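Local coordinates for protein putative aldo/keto reductase (Salmonella enterica subsp. enterica serovar Typhimurium, PDB 4R9O) that probably acts as an NADP-dependent oxidoreductase of the aldo/keto reductase family, built as a TIM barrel, at residues V8-P12 with L205-P209; I41-L45 with H76-L81; R106-I110 with E144-L149; I186-Q191 with V249-I253. All blocks are in the same frame, centred on the assembly; numbering follows the deposited sequence.

Contact 1. Residues V8-P12 with L205-P209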
loop_
_atom_site.group_PDB
_atom_site.type_symbol
_atom_site.label_atom_id
_atom_site.label_comp_id
_atom_site.label_asym_id
_atom_site.label_seq_id
_atom_site.Cartn_x
_atom_site.Cartn_y
_atom_site.Cartn_z
ATOM N N VAL C 8 11.994 -7.614 37.499
ATOM C CA VAL C 8 11.108 -6.517 37.146
ATOM C C VAL C 8 9.655 -6.899 37.384
ATOM O O VAL C 8 9.257 -8.040 37.161
ATOM C CB VAL C 8 11.302 -6.084 35.665
ATOM C CG1 VAL C 8 12.677 -5.460 35.452
ATOM C CG2 VAL C 8 11.102 -7.254 34.722
ATOM N N THR C 9 8.869 -5.951 37.875
ATOM C CA THR C 9 7.426 -6.138 37.944
ATOM C C THR C 9 6.835 -5.757 36.591
ATOM O O THR C 9 6.949 -4.614 36.166
ATOM C CB THR C 9 6.798 -5.296 39.066
ATOM O OG1 THR C 9 7.456 -5.595 40.303
ATOM C CG2 THR C 9 5.314 -5.603 39.203
ATOM N N ILE C 10 6.204 -6.710 35.910
ATOM C CA ILE C 10 5.828 -6.479 34.517
ATOM C C ILE C 10 4.549 -5.660 34.346
ATOM O O ILE C 10 4.320 -5.094 33.279
ATOM C CB ILE C 10 5.676 -7.804 33.764
ATOM C CG1 ILE C 10 4.425 -8.547 34.241
ATOM C CG2 ILE C 10 6.929 -8.654 33.965
ATOM C CD1 ILE C 10 4.176 -9.831 33.512
ATOM N N ALA C 11 3.734 -5.572 35.393
ATOM C CA ALA C 11 2.461 -4.854 35.331
ATOM C C ALA C 11 2.037 -4.486 36.753
ATOM O O ALA C 11 2.516 -5.114 37.699
ATOM C CB ALA C 11 1.408 -5.723 34.647
ATOM N N PRO C 12 1.128 -3.502 36.894
ATOM C CA PRO C 12 0.465 -3.275 38.183
ATOM C C PRO C 12 -0.255 -4.541 38.653
ATOM O O PRO C 12 -1.010 -5.134 37.875
ATOM C CB PRO C 12 -0.529 -2.145 37.878
ATOM C CG PRO C 12 0.047 -1.445 36.691
ATOM C CD PRO C 12 0.725 -2.509 35.881
ATOM N N LEU C 205 -0.275 2.195 30.139
ATOM C CA LEU C 205 -0.833 1.334 31.175
ATOM C C LEU C 205 0.217 0.803 32.147
ATOM O O LEU C 205 -0.127 0.108 33.093
ATOM C CB LEU C 205 -1.577 0.157 30.531
ATOM C CG LEU C 205 -2.791 0.522 29.685
ATOM C CD1 LEU C 205 -3.474 -0.737 29.177
ATOM C CD2 LEU C 205 -3.750 1.343 30.502
ATOM N N ARG C 206 1.483 1.140 31.909
ATOM C CA ARG C 206 2.619 0.655 32.705
ATOM C C ARG C 206 2.714 -0.870 32.697
ATOM O O ARG C 206 3.039 -1.495 33.707
ATOM C CB ARG C 206 2.543 1.172 34.139
ATOM C CG ARG C 206 2.441 2.708 34.204
ATOM C CD ARG C 206 2.668 3.268 35.597
ATOM N NE ARG C 206 2.523 4.724 35.593
ATOM C CZ ARG C 206 3.487 5.578 35.256
ATOM N NH1 ARG C 206 4.693 5.132 34.911
ATOM N NH2 ARG C 206 3.253 6.882 35.277
ATOM N N ILE C 207 2.424 -1.447 31.536
ATOM C CA ILE C 207 2.533 -2.880 31.297
ATOM C C ILE C 207 3.712 -3.120 30.378
ATOM O O ILE C 207 3.805 -2.526 29.302
ATOM C CB ILE C 207 1.242 -3.448 30.674
ATOM C CG1 ILE C 207 0.098 -3.368 31.693
ATOM C CG2 ILE C 207 1.446 -4.882 30.161
ATOM C CD1 ILE C 207 -1.274 -3.528 31.117
ATOM N N ARG C 208 4.627 -3.986 30.803
ATOM C CA ARG C 208 5.829 -4.219 30.024
ATOM C C ARG C 208 5.663 -5.412 29.081
ATOM O O ARG C 208 5.254 -6.504 29.495
ATOM C CB ARG C 208 7.027 -4.408 30.961
ATOM C CG ARG C 208 7.318 -3.148 31.778
ATOM C CD ARG C 208 8.369 -3.356 32.861
ATOM N NE ARG C 208 9.716 -3.564 32.326
ATOM C CZ ARG C 208 10.833 -3.321 33.007
ATOM N NH1 ARG C 208 10.764 -2.848 34.243
ATOM N NH2 ARG C 208 12.019 -3.544 32.449
ATOM N N PRO C 209 5.977 -5.204 27.796
ATOM C CA PRO C 209 5.843 -6.306 26.840
ATOM C C PRO C 209 7.004 -7.287 26.895
ATOM O O PRO C 209 8.149 -6.873 27.113
ATOM C CB PRO C 209 5.818 -5.594 25.494
ATOM C CG PRO C 209 6.665 -4.358 25.729
ATOM C CD PRO C 209 6.448 -3.959 27.160
HETATM O O HOH W 1 4.921 -2.478 35.363
#
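The N-terminal hairpin that closes the floor of the barrel in aldo/keto reductases is joined here, through V8-P12, to the loop 205-209 that enters strand 210-212. One direct backbone bond carries the join: R208 N donates to I10 O at 2.7 Å. I207 CA adds a CA-H...O contact to the same I10 O at 3.5 Å. The loop reaches this position after R206, whose positive phi ends helix 198-205 in a Schellman motif. A water spans the two segments, giving one hydrogen to T9 O (3.1 Å) and the other to R206 O (2.7 Å). Beyond the backbone, the R208 chain bends at chi3 (70°) and brings its guanidinium up to V8. V8 CB lies over one face of that group, offset toward its rim, and V8 CG1 comes within 3.5 Å of R208 NH1. R208 NE meanwhile bonds to Q259 O, and A11 CB packs on I207 CG1 at 4.0 Å. Carbonyls thus receive donors from backbone, water and arginine, while an apolar valine covers the flat cation, so hairpin and loop are joined by shared carbonyls and van der Waals contact, without a charge pair.

Contact 2. Residues I41-L45 with H76-L81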
loop_
_atom_site.group_PDB
_atom_site.type_symbol
_atom_site.label_atom_id
_atom_site.label_comp_id
_atom_site.label_asym_id
_atom_site.label_seq_id
_atom_site.Cartn_x
_atom_site.Cartn_y
_atom_site.Cartn_z
ATOM N N ILE C 41 18.891 -25.337 32.188
ATOM C CA ILE C 41 18.001 -24.580 33.059
ATOM C C ILE C 41 18.765 -24.060 34.274
ATOM O O ILE C 41 18.714 -22.874 34.583
ATOM C CB ILE C 41 16.802 -25.438 33.530
ATOM C CG1 ILE C 41 15.900 -25.792 32.342
ATOM C CG2 ILE C 41 16.007 -24.707 34.611
ATOM C CD1 ILE C 41 14.844 -26.832 32.658
ATOM N N GLU C 42 19.485 -24.953 34.952
ATOM C CA GLU C 42 20.294 -24.566 36.105
ATOM C C GLU C 42 21.301 -23.480 35.751
ATOM O O GLU C 42 21.600 -22.617 36.572
ATOM C CB GLU C 42 21.028 -25.786 36.684
ATOM C CG GLU C 42 20.116 -26.755 37.398
ATOM C CD GLU C 42 20.861 -27.945 37.956
ATOM O OE1 GLU C 42 22.009 -28.181 37.524
ATOM O OE2 GLU C 42 20.294 -28.642 38.822
ATOM N N GLU C 43 21.828 -23.521 34.531
ATOM C CA GLU C 43 22.839 -22.554 34.116
ATOM C C GLU C 43 22.250 -21.165 33.858
ATOM O O GLU C 43 22.883 -20.157 34.183
ATOM C CB GLU C 43 23.591 -23.055 32.878
ATOM C CG GLU C 43 24.831 -23.891 33.238
ATOM C CD GLU C 43 25.429 -24.642 32.059
ATOM O OE1 GLU C 43 24.743 -24.786 31.029
ATOM O OE2 GLU C 43 26.589 -25.097 32.168
ATOM N N HIS C 44 21.050 -21.078 33.283
ATOM C CA HIS C 44 20.519 -19.741 33.049
ATOM C C HIS C 44 19.882 -19.223 34.342
ATOM O O HIS C 44 19.848 -18.013 34.584
ATOM C CB HIS C 44 19.566 -19.693 31.825
ATOM C CG HIS C 44 18.223 -20.348 31.997
ATOM N ND1 HIS C 44 17.293 -19.934 32.927
ATOM C CD2 HIS C 44 17.618 -21.322 31.273
ATOM C CE1 HIS C 44 16.193 -20.656 32.799
ATOM N NE2 HIS C 44 16.361 -21.502 31.798
ATOM N N LEU C 45 19.442 -20.143 35.189
ATOM C CA LEU C 45 18.965 -19.823 36.532
ATOM C C LEU C 45 20.056 -19.114 37.336
ATOM O O LEU C 45 19.805 -18.099 37.986
ATOM C CB LEU C 45 18.527 -21.106 37.239
ATOM C CG LEU C 45 17.227 -21.192 38.045
ATOM C CD1 LEU C 45 16.148 -20.309 37.475
ATOM C CD2 LEU C 45 16.746 -22.639 38.083
ATOM N N HIS C 76 12.988 -29.417 42.426
ATOM C CA HIS C 76 13.291 -28.213 43.190
ATOM C C HIS C 76 13.350 -26.978 42.288
ATOM O O HIS C 76 13.226 -25.851 42.766
ATOM C CB HIS C 76 14.614 -28.380 43.943
ATOM C CG HIS C 76 15.796 -28.577 43.046
ATOM N ND1 HIS C 76 16.048 -29.767 42.396
ATOM C CD2 HIS C 76 16.794 -27.734 42.687
ATOM C CE1 HIS C 76 17.147 -29.646 41.672
ATOM N NE2 HIS C 76 17.621 -28.425 41.834
ATOM N N LEU C 77 13.537 -27.195 40.987
ATOM C CA LEU C 77 13.676 -26.098 40.034
ATOM C C LEU C 77 12.376 -25.321 39.853
ATOM O O LEU C 77 12.398 -24.114 39.612
ATOM C CB LEU C 77 14.134 -26.612 38.669
ATOM C CG LEU C 77 15.489 -27.302 38.551
ATOM C CD1 LEU C 77 15.859 -27.437 37.080
ATOM C CD2 LEU C 77 16.560 -26.553 39.327
ATOM N N ARG C 78 11.257 -26.034 39.950
ATOM C CA ARG C 78 9.927 -25.483 39.700
ATOM C C ARG C 78 9.663 -24.168 40.429
ATOM O O ARG C 78 9.227 -23.185 39.824
ATOM C CB ARG C 78 8.867 -26.514 40.103
ATOM C CG ARG C 78 7.427 -26.043 39.955
ATOM C CD ARG C 78 7.135 -25.627 38.540
ATOM N NE ARG C 78 7.247 -24.188 38.379
ATOM C CZ ARG C 78 6.218 -23.350 38.356
ATOM N NH1 ARG C 78 6.431 -22.055 38.211
ATOM N NH2 ARG C 78 4.981 -23.808 38.471
ATOM N N GLU C 79 9.929 -24.160 41.731
ATOM C CA GLU C 79 9.691 -22.996 42.571
ATOM C C GLU C 79 10.578 -21.819 42.185
ATOM O O GLU C 79 10.280 -20.677 42.516
ATOM C CB GLU C 79 9.933 -23.345 44.034
ATOM C CG GLU C 79 9.210 -24.580 44.515
ATOM C CD GLU C 79 9.887 -25.193 45.735
ATOM O OE1 GLU C 79 11.119 -25.406 45.684
ATOM O OE2 GLU C 79 9.194 -25.445 46.745
ATOM N N LYS C 80 11.670 -22.106 41.488
ATOM C CA LYS C 80 12.646 -21.080 41.152
ATOM C C LYS C 80 12.323 -20.402 39.821
ATOM O O LYS C 80 12.958 -19.416 39.448
ATOM C CB LYS C 80 14.055 -21.681 41.102
ATOM C CG LYS C 80 14.494 -22.377 42.384
ATOM C CD LYS C 80 15.942 -22.842 42.274
ATOM C CE LYS C 80 16.429 -23.536 43.550
ATOM N NZ LYS C 80 15.766 -24.851 43.779
ATOM N N LEU C 81 11.335 -20.937 39.112
ATOM C CA LEU C 81 10.980 -20.437 37.789
ATOM C C LEU C 81 9.635 -19.719 37.776
ATOM O O LEU C 81 8.747 -20.017 38.576
ATOM C CB LEU C 81 10.929 -21.583 36.779
ATOM C CG LEU C 81 12.157 -22.481 36.589
ATOM C CD1 LEU C 81 11.746 -23.848 36.036
ATOM C CD2 LEU C 81 13.144 -21.800 35.661
#
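L77, in the irregular helical turn 76-80 ahead of strand 82-90, and L81 just after it meet I41 and L45 of helix 34-46 in a small apolar cluster on the outer layer of the TIM barrel. The two branches of L77 divide the work: CD1 lies 3.7 Å from I41 CG2, whereas CD2 is 4.1 Å from both E42 CG and L45 CD2. I41 presents that methyl because CG2 stands anti to its backbone N, with CG1 beside the N (chi1 -66°). L45 departs from the staggered rotamers, with chi1 at -136° and chi2 at 32°; its CD1 reaches L81 CD2 at 3.8 Å and its CD2 rests near K80 CB. L81 CD2 approaches the H44 ring obliquely, while the ring nitrogens of H44 bond to V49 O and Y24 OH. At the margin, E42 OE2 comes up at the edge of the H76 ring, 4.0 Å from NE2, too far for a bond. K80 curls its tail back so that NZ, bonded to H76 O at 2.9 Å from above the carbonyl plane, also sits at that ring's edge. The join rests on leucine and isoleucine methyls, and the carboxylate and ammonium may polarise the H76 imidazole.

Contact 3. Residues R106-I110 with E144-L149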
loop_
_atom_site.group_PDB
_atom_site.type_symbol
_atom_site.label_atom_id
_atom_site.label_comp_id
_atom_site.label_asym_id
_atom_site.label_seq_id
_atom_site.Cartn_x
_atom_site.Cartn_y
_atom_site.Cartn_z
ATOM N N ARG C 106 -14.099 -21.149 25.635
ATOM C CA ARG C 106 -13.892 -21.353 27.065
ATOM C C ARG C 106 -13.334 -22.742 27.432
ATOM O O ARG C 106 -12.383 -22.849 28.211
ATOM C CB ARG C 106 -15.213 -21.132 27.804
ATOM C CG ARG C 106 -15.106 -21.145 29.326
ATOM C CD ARG C 106 -16.432 -21.557 29.966
ATOM N NE ARG C 106 -16.626 -23.003 29.873
ATOM C CZ ARG C 106 -16.432 -23.857 30.877
ATOM N NH1 ARG C 106 -16.058 -23.416 32.075
ATOM N NH2 ARG C 106 -16.628 -25.156 30.687
ATOM N N ARG C 107 -13.921 -23.804 26.890
ATOM C CA ARG C 107 -13.522 -25.134 27.328
ATOM C C ARG C 107 -12.136 -25.506 26.768
ATOM O O ARG C 107 -11.333 -26.143 27.457
ATOM C CB ARG C 107 -14.578 -26.185 26.950
ATOM C CG ARG C 107 -14.165 -27.598 27.359
ATOM C CD ARG C 107 -15.239 -28.673 27.157
ATOM N NE ARG C 107 -14.628 -29.948 26.765
ATOM C CZ ARG C 107 -14.792 -31.099 27.411
ATOM N NH1 ARG C 107 -14.186 -32.201 26.976
ATOM N NH2 ARG C 107 -15.546 -31.149 28.501
ATOM N N HIS C 108 -11.834 -25.075 25.547
ATOM C CA HIS C 108 -10.497 -25.287 24.989
ATOM C C HIS C 108 -9.396 -24.579 25.799
ATOM O O HIS C 108 -8.312 -25.125 26.006
ATOM C CB HIS C 108 -10.439 -24.813 23.537
ATOM C CG HIS C 108 -9.076 -24.928 22.924
ATOM N ND1 HIS C 108 -8.571 -26.118 22.450
ATOM C CD2 HIS C 108 -8.111 -23.999 22.718
ATOM C CE1 HIS C 108 -7.352 -25.921 21.979
ATOM N NE2 HIS C 108 -7.050 -24.643 22.127
ATOM N N ILE C 109 -9.669 -23.361 26.241
ATOM C CA ILE C 109 -8.699 -22.632 27.045
ATOM C C ILE C 109 -8.445 -23.396 28.348
ATOM O O ILE C 109 -7.297 -23.606 28.751
ATOM C CB ILE C 109 -9.183 -21.191 27.338
ATOM C CG1 ILE C 109 -9.259 -20.397 26.023
ATOM C CG2 ILE C 109 -8.261 -20.528 28.355
ATOM C CD1 ILE C 109 -9.937 -18.993 26.130
ATOM N N ILE C 110 -9.523 -23.840 28.982
ATOM C CA ILE C 110 -9.402 -24.571 30.231
ATOM C C ILE C 110 -8.653 -25.886 30.014
ATOM O O ILE C 110 -7.736 -26.206 30.762
ATOM C CB ILE C 110 -10.784 -24.846 30.852
ATOM C CG1 ILE C 110 -11.439 -23.519 31.261
ATOM C CG2 ILE C 110 -10.672 -25.818 32.028
ATOM C CD1 ILE C 110 -12.781 -23.671 31.929
ATOM N N GLU C 144 -14.484 -16.046 31.287
ATOM C CA GLU C 144 -14.981 -17.175 32.079
ATOM C C GLU C 144 -13.854 -18.177 32.320
ATOM O O GLU C 144 -13.640 -18.614 33.446
ATOM C CB GLU C 144 -16.160 -17.873 31.396
ATOM C CG GLU C 144 -17.475 -17.097 31.421
ATOM C CD GLU C 144 -18.616 -17.851 30.751
ATOM O OE1 GLU C 144 -19.424 -17.201 30.055
ATOM O OE2 GLU C 144 -18.715 -19.087 30.928
ATOM N N ALA C 145 -13.125 -18.524 31.262
ATOM C CA ALA C 145 -12.034 -19.483 31.387
ATOM C C ALA C 145 -10.975 -18.967 32.359
ATOM O O ALA C 145 -10.576 -19.679 33.291
ATOM C CB ALA C 145 -11.417 -19.781 30.024
ATOM N N PHE C 146 -10.530 -17.733 32.143
ATOM C CA PHE C 146 -9.524 -17.125 33.006
ATOM C C PHE C 146 -10.001 -17.083 34.459
ATOM O O PHE C 146 -9.227 -17.395 35.367
ATOM C CB PHE C 146 -9.164 -15.706 32.531
ATOM C CG PHE C 146 -8.271 -15.669 31.310
ATOM C CD1 PHE C 146 -7.771 -14.462 30.850
ATOM C CD2 PHE C 146 -7.935 -16.830 30.625
ATOM C CE1 PHE C 146 -6.944 -14.407 29.730
ATOM C CE2 PHE C 146 -7.115 -16.784 29.503
ATOM C CZ PHE C 146 -6.621 -15.556 29.059
ATOM N N GLN C 147 -11.264 -16.701 34.674
ATOM C CA GLN C 147 -11.868 -16.711 36.011
ATOM C C GLN C 147 -11.764 -18.076 36.677
ATOM O O GLN C 147 -11.409 -18.188 37.856
ATOM C CB GLN C 147 -13.349 -16.311 35.967
ATOM C CG GLN C 147 -13.638 -14.845 35.682
ATOM C CD GLN C 147 -12.424 -13.972 35.855
ATOM O OE1 GLN C 147 -11.713 -13.677 34.893
ATOM N NE2 GLN C 147 -12.171 -13.553 37.089
ATOM N N HIS C 148 -12.113 -19.115 35.932
ATOM C CA HIS C 148 -12.100 -20.445 36.500
ATOM C C HIS C 148 -10.680 -20.866 36.868
ATOM O O HIS C 148 -10.442 -21.402 37.941
ATOM C CB HIS C 148 -12.711 -21.453 35.534
ATOM C CG HIS C 148 -12.604 -22.867 36.012
ATOM N ND1 HIS C 148 -11.702 -23.763 35.483
ATOM C CD2 HIS C 148 -13.260 -23.525 36.992
ATOM C CE1 HIS C 148 -11.823 -24.923 36.104
ATOM N NE2 HIS C 148 -12.762 -24.805 37.025
ATOM N N LEU C 149 -9.745 -20.625 35.962
ATOM C CA LEU C 149 -8.349 -21.013 36.163
ATOM C C LEU C 149 -7.722 -20.243 37.334
ATOM O O LEU C 149 -6.891 -20.773 38.082
ATOM C CB LEU C 149 -7.549 -20.770 34.876
ATOM C CG LEU C 149 -7.547 -21.846 33.784
ATOM C CD1 LEU C 149 -8.923 -22.392 33.517
ATOM C CD2 LEU C 149 -6.962 -21.308 32.489
#
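A145 of helix 139-151 pushes its single methyl into a hollow of helix 106-119, a meeting of two neighbouring outer helices of the TIM barrel. The axes of 106-110 and 144-149 pass 8.9 Å apart at a crossing angle of -36°. The hollow is walled by R106, I109 and I110: A145 CB lies 3.6 Å from I109 CG2 and 3.7 Å from R106 O, with I110 CG1 on a third side. The small residue is what lets the backbones draw close, R106 and A145 being the nearest pair of CA atoms. I110 answers as a bump, entering the space bounded by A145, H148 and L149, where its CG1 meets L149 CD1 at 3.6 Å. Toward the barrel wall, I109 CG2 comes in at the edge of the F146 ring, near its plane; F146 stacks on F158 of strand 155-161. Toward solvent, R106 lays CD against E144 OE2 at 3.5 Å, the side chains crossing at about a right angle. No N-H points at the carboxylate, well out of the guanidinium plane, so the charges probably interact only at a distance. I110 CD1 approaches the H148 ring obliquely, 3.7 Å from ND1, a buried nitrogen with no hydrogen-bond partner.

Contact 4. Residues I186-Q191 with V249-I253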
loop_
_atom_site.group_PDB
_atom_site.type_symbol
_atom_site.label_atom_id
_atom_site.label_comp_id
_atom_site.label_asym_id
_atom_site.label_seq_id
_atom_site.Cartn_x
_atom_site.Cartn_y
_atom_site.Cartn_z
ATOM N N ILE C 186 9.482 -7.216 18.312
ATOM C CA ILE C 186 10.271 -5.982 18.319
ATOM C C ILE C 186 11.730 -6.233 17.956
ATOM O O ILE C 186 12.408 -7.019 18.613
ATOM C CB ILE C 186 10.269 -5.285 19.698
ATOM C CG1 ILE C 186 8.862 -5.212 20.289
ATOM C CG2 ILE C 186 10.909 -3.900 19.581
ATOM C CD1 ILE C 186 8.807 -4.706 21.715
ATOM N N SER C 187 12.209 -5.550 16.923
ATOM C CA SER C 187 13.611 -5.615 16.529
ATOM C C SER C 187 13.906 -4.455 15.591
ATOM O O SER C 187 12.978 -3.806 15.106
ATOM C CB SER C 187 13.926 -6.948 15.851
ATOM O OG SER C 187 13.499 -6.942 14.505
ATOM N N PRO C 188 15.193 -4.180 15.327
ATOM C CA PRO C 188 15.486 -3.168 14.305
ATOM C C PRO C 188 14.941 -3.592 12.937
ATOM O O PRO C 188 14.684 -2.750 12.079
ATOM C CB PRO C 188 17.025 -3.103 14.295
ATOM C CG PRO C 188 17.441 -3.597 15.643
ATOM C CD PRO C 188 16.409 -4.625 16.040
ATOM N N VAL C 189 14.751 -4.899 12.765
ATOM C CA VAL C 189 14.272 -5.495 11.516
ATOM C C VAL C 189 12.747 -5.410 11.390
ATOM O O VAL C 189 12.192 -5.484 10.295
ATOM C CB VAL C 189 14.723 -6.981 11.424
ATOM C CG1 VAL C 189 14.306 -7.613 10.112
ATOM C CG2 VAL C 189 16.221 -7.083 11.596
ATOM N N HIS C 190 12.069 -5.262 12.522
ATOM C CA HIS C 190 10.616 -5.193 12.539
ATOM C C HIS C 190 10.169 -4.127 13.528
ATOM O O HIS C 190 10.059 -4.402 14.724
ATOM C CB HIS C 190 10.006 -6.553 12.912
ATOM C CG HIS C 190 8.509 -6.580 12.833
ATOM N ND1 HIS C 190 7.834 -6.696 11.640
ATOM C CD2 HIS C 190 7.562 -6.482 13.797
ATOM C CE1 HIS C 190 6.530 -6.680 11.870
ATOM N NE2 HIS C 190 6.340 -6.554 13.172
ATOM N N GLN C 191 9.911 -2.918 13.022
ATOM C CA GLN C 191 9.663 -1.759 13.875
ATOM C C GLN C 191 8.257 -1.118 13.868
ATOM O O GLN C 191 8.101 -0.038 14.453
ATOM C CB GLN C 191 10.669 -0.639 13.527
ATOM C CG GLN C 191 12.162 -1.010 13.593
ATOM C CD GLN C 191 13.080 0.202 13.347
ATOM O OE1 GLN C 191 12.769 1.325 13.754
ATOM N NE2 GLN C 191 14.195 -0.022 12.659
ATOM N N VAL C 249 21.937 -5.166 19.610
ATOM C CA VAL C 249 20.513 -5.298 19.294
ATOM C C VAL C 249 19.657 -5.391 20.563
ATOM O O VAL C 249 18.639 -4.718 20.673
ATOM C CB VAL C 249 20.241 -6.530 18.414
ATOM C CG1 VAL C 249 18.736 -6.742 18.231
ATOM C CG2 VAL C 249 20.947 -6.387 17.070
ATOM N N TYR C 250 20.060 -6.221 21.523
ATOM C CA TYR C 250 19.308 -6.322 22.781
ATOM C C TYR C 250 19.267 -4.970 23.514
ATOM O O TYR C 250 18.236 -4.584 24.074
ATOM C CB TYR C 250 19.907 -7.407 23.690
ATOM C CG TYR C 250 19.603 -8.829 23.236
ATOM C CD1 TYR C 250 18.314 -9.205 22.873
ATOM C CD2 TYR C 250 20.608 -9.786 23.165
ATOM C CE1 TYR C 250 18.037 -10.511 22.452
ATOM C CE2 TYR C 250 20.347 -11.081 22.744
ATOM C CZ TYR C 250 19.062 -11.441 22.390
ATOM O OH TYR C 250 18.819 -12.733 21.978
ATOM N N ALA C 251 20.394 -4.261 23.509
ATOM C CA ALA C 251 20.494 -2.960 24.163
ATOM C C ALA C 251 19.543 -1.975 23.493
ATOM O O ALA C 251 18.910 -1.153 24.154
ATOM C CB ALA C 251 21.938 -2.445 24.120
ATOM N N TRP C 252 19.424 -2.098 22.174
ATOM C CA TRP C 252 18.550 -1.253 21.366
ATOM C C TRP C 252 17.083 -1.430 21.755
ATOM O O TRP C 252 16.319 -0.461 21.828
ATOM C CB TRP C 252 18.751 -1.585 19.884
ATOM C CG TRP C 252 18.011 -0.702 18.918
ATOM C CD1 TRP C 252 18.485 0.431 18.321
ATOM C CD2 TRP C 252 16.680 -0.893 18.417
ATOM N NE1 TRP C 252 17.528 0.967 17.494
ATOM C CE2 TRP C 252 16.408 0.174 17.534
ATOM C CE3 TRP C 252 15.680 -1.849 18.649
ATOM C CZ2 TRP C 252 15.190 0.304 16.866
ATOM C CZ3 TRP C 252 14.461 -1.719 17.982
ATOM C CH2 TRP C 252 14.229 -0.646 17.106
ATOM N N ILE C 253 16.701 -2.685 21.980
ATOM C CA ILE C 253 15.352 -3.043 22.402
ATOM C C ILE C 253 15.067 -2.574 23.833
ATOM O O ILE C 253 14.004 -2.018 24.122
ATOM C CB ILE C 253 15.150 -4.574 22.309
ATOM C CG1 ILE C 253 15.100 -5.015 20.844
ATOM C CG2 ILE C 253 13.894 -5.015 23.050
ATOM C CD1 ILE C 253 15.054 -6.521 20.675
#
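The chain at I186 and S187 runs extended past the helical turn V249-I253, then folds into a turn at P188 and V189, where both phi/psi pairs become helical. CA atoms are nearest at S187 and I253, 6.6 Å apart. Paired backbone bonds between S187 and H190 tie the turn, with weak ones from V189 N and H190 N to S187 OG. Across the gap no hydrogen bond forms; the indole of W252 fills it instead. With CG anti to the backbone N (chi1 -174°), W252 carries its ring against P188, whose CG sits over one face in a CH-pi contact, 4.1 Å from the centroid of the six-membered ring and 18° off its normal. This places the loop after strand 182-185, at the C-terminal rim of the TIM barrel, against helix 245-254, which leads toward strand 261-264. I253 also touches C214, and V249 touches L215, both probable NADP(+)-binding residues. P188 CD reaches V249 CG1 at 3.8 Å. Q191 crosses the indole at about a right angle, its CD 4.0 Å from W252 CH2 and its amide plane turned 68° from the ring; a nearly straight bond from Q191 NE2 to P188 O (2.8 Å) holds that amide. I186 CG2 meets the ring edge near CZ3, whereas I186 O, buried without a polar partner, faces I253 CD1 at 3.4 Å.

Overall arrangement
The four contacts sample different layers of one TIM barrel. Contact 1 lies at the barrel floor and contact 4 toward the cofactor rim, each centred about 14 Å from the middle of the chain. Their nearest atoms are about 5 Å apart, and their segments alternate along the sequence. Contacts 2 and 3 belong to the outer shell of helices, farther from the middle, and are both nested inside the loop closed by contact 1. Contact 1 alone is joined across by hydrogen bonding, direct and through water; the other three rely on apolar matter: leucine and isoleucine methyls, an alanine in a hollow, a proline over an indole. Contacts 3 and 4 are buried, whereas 1 and 2 are partly open at their polar margins.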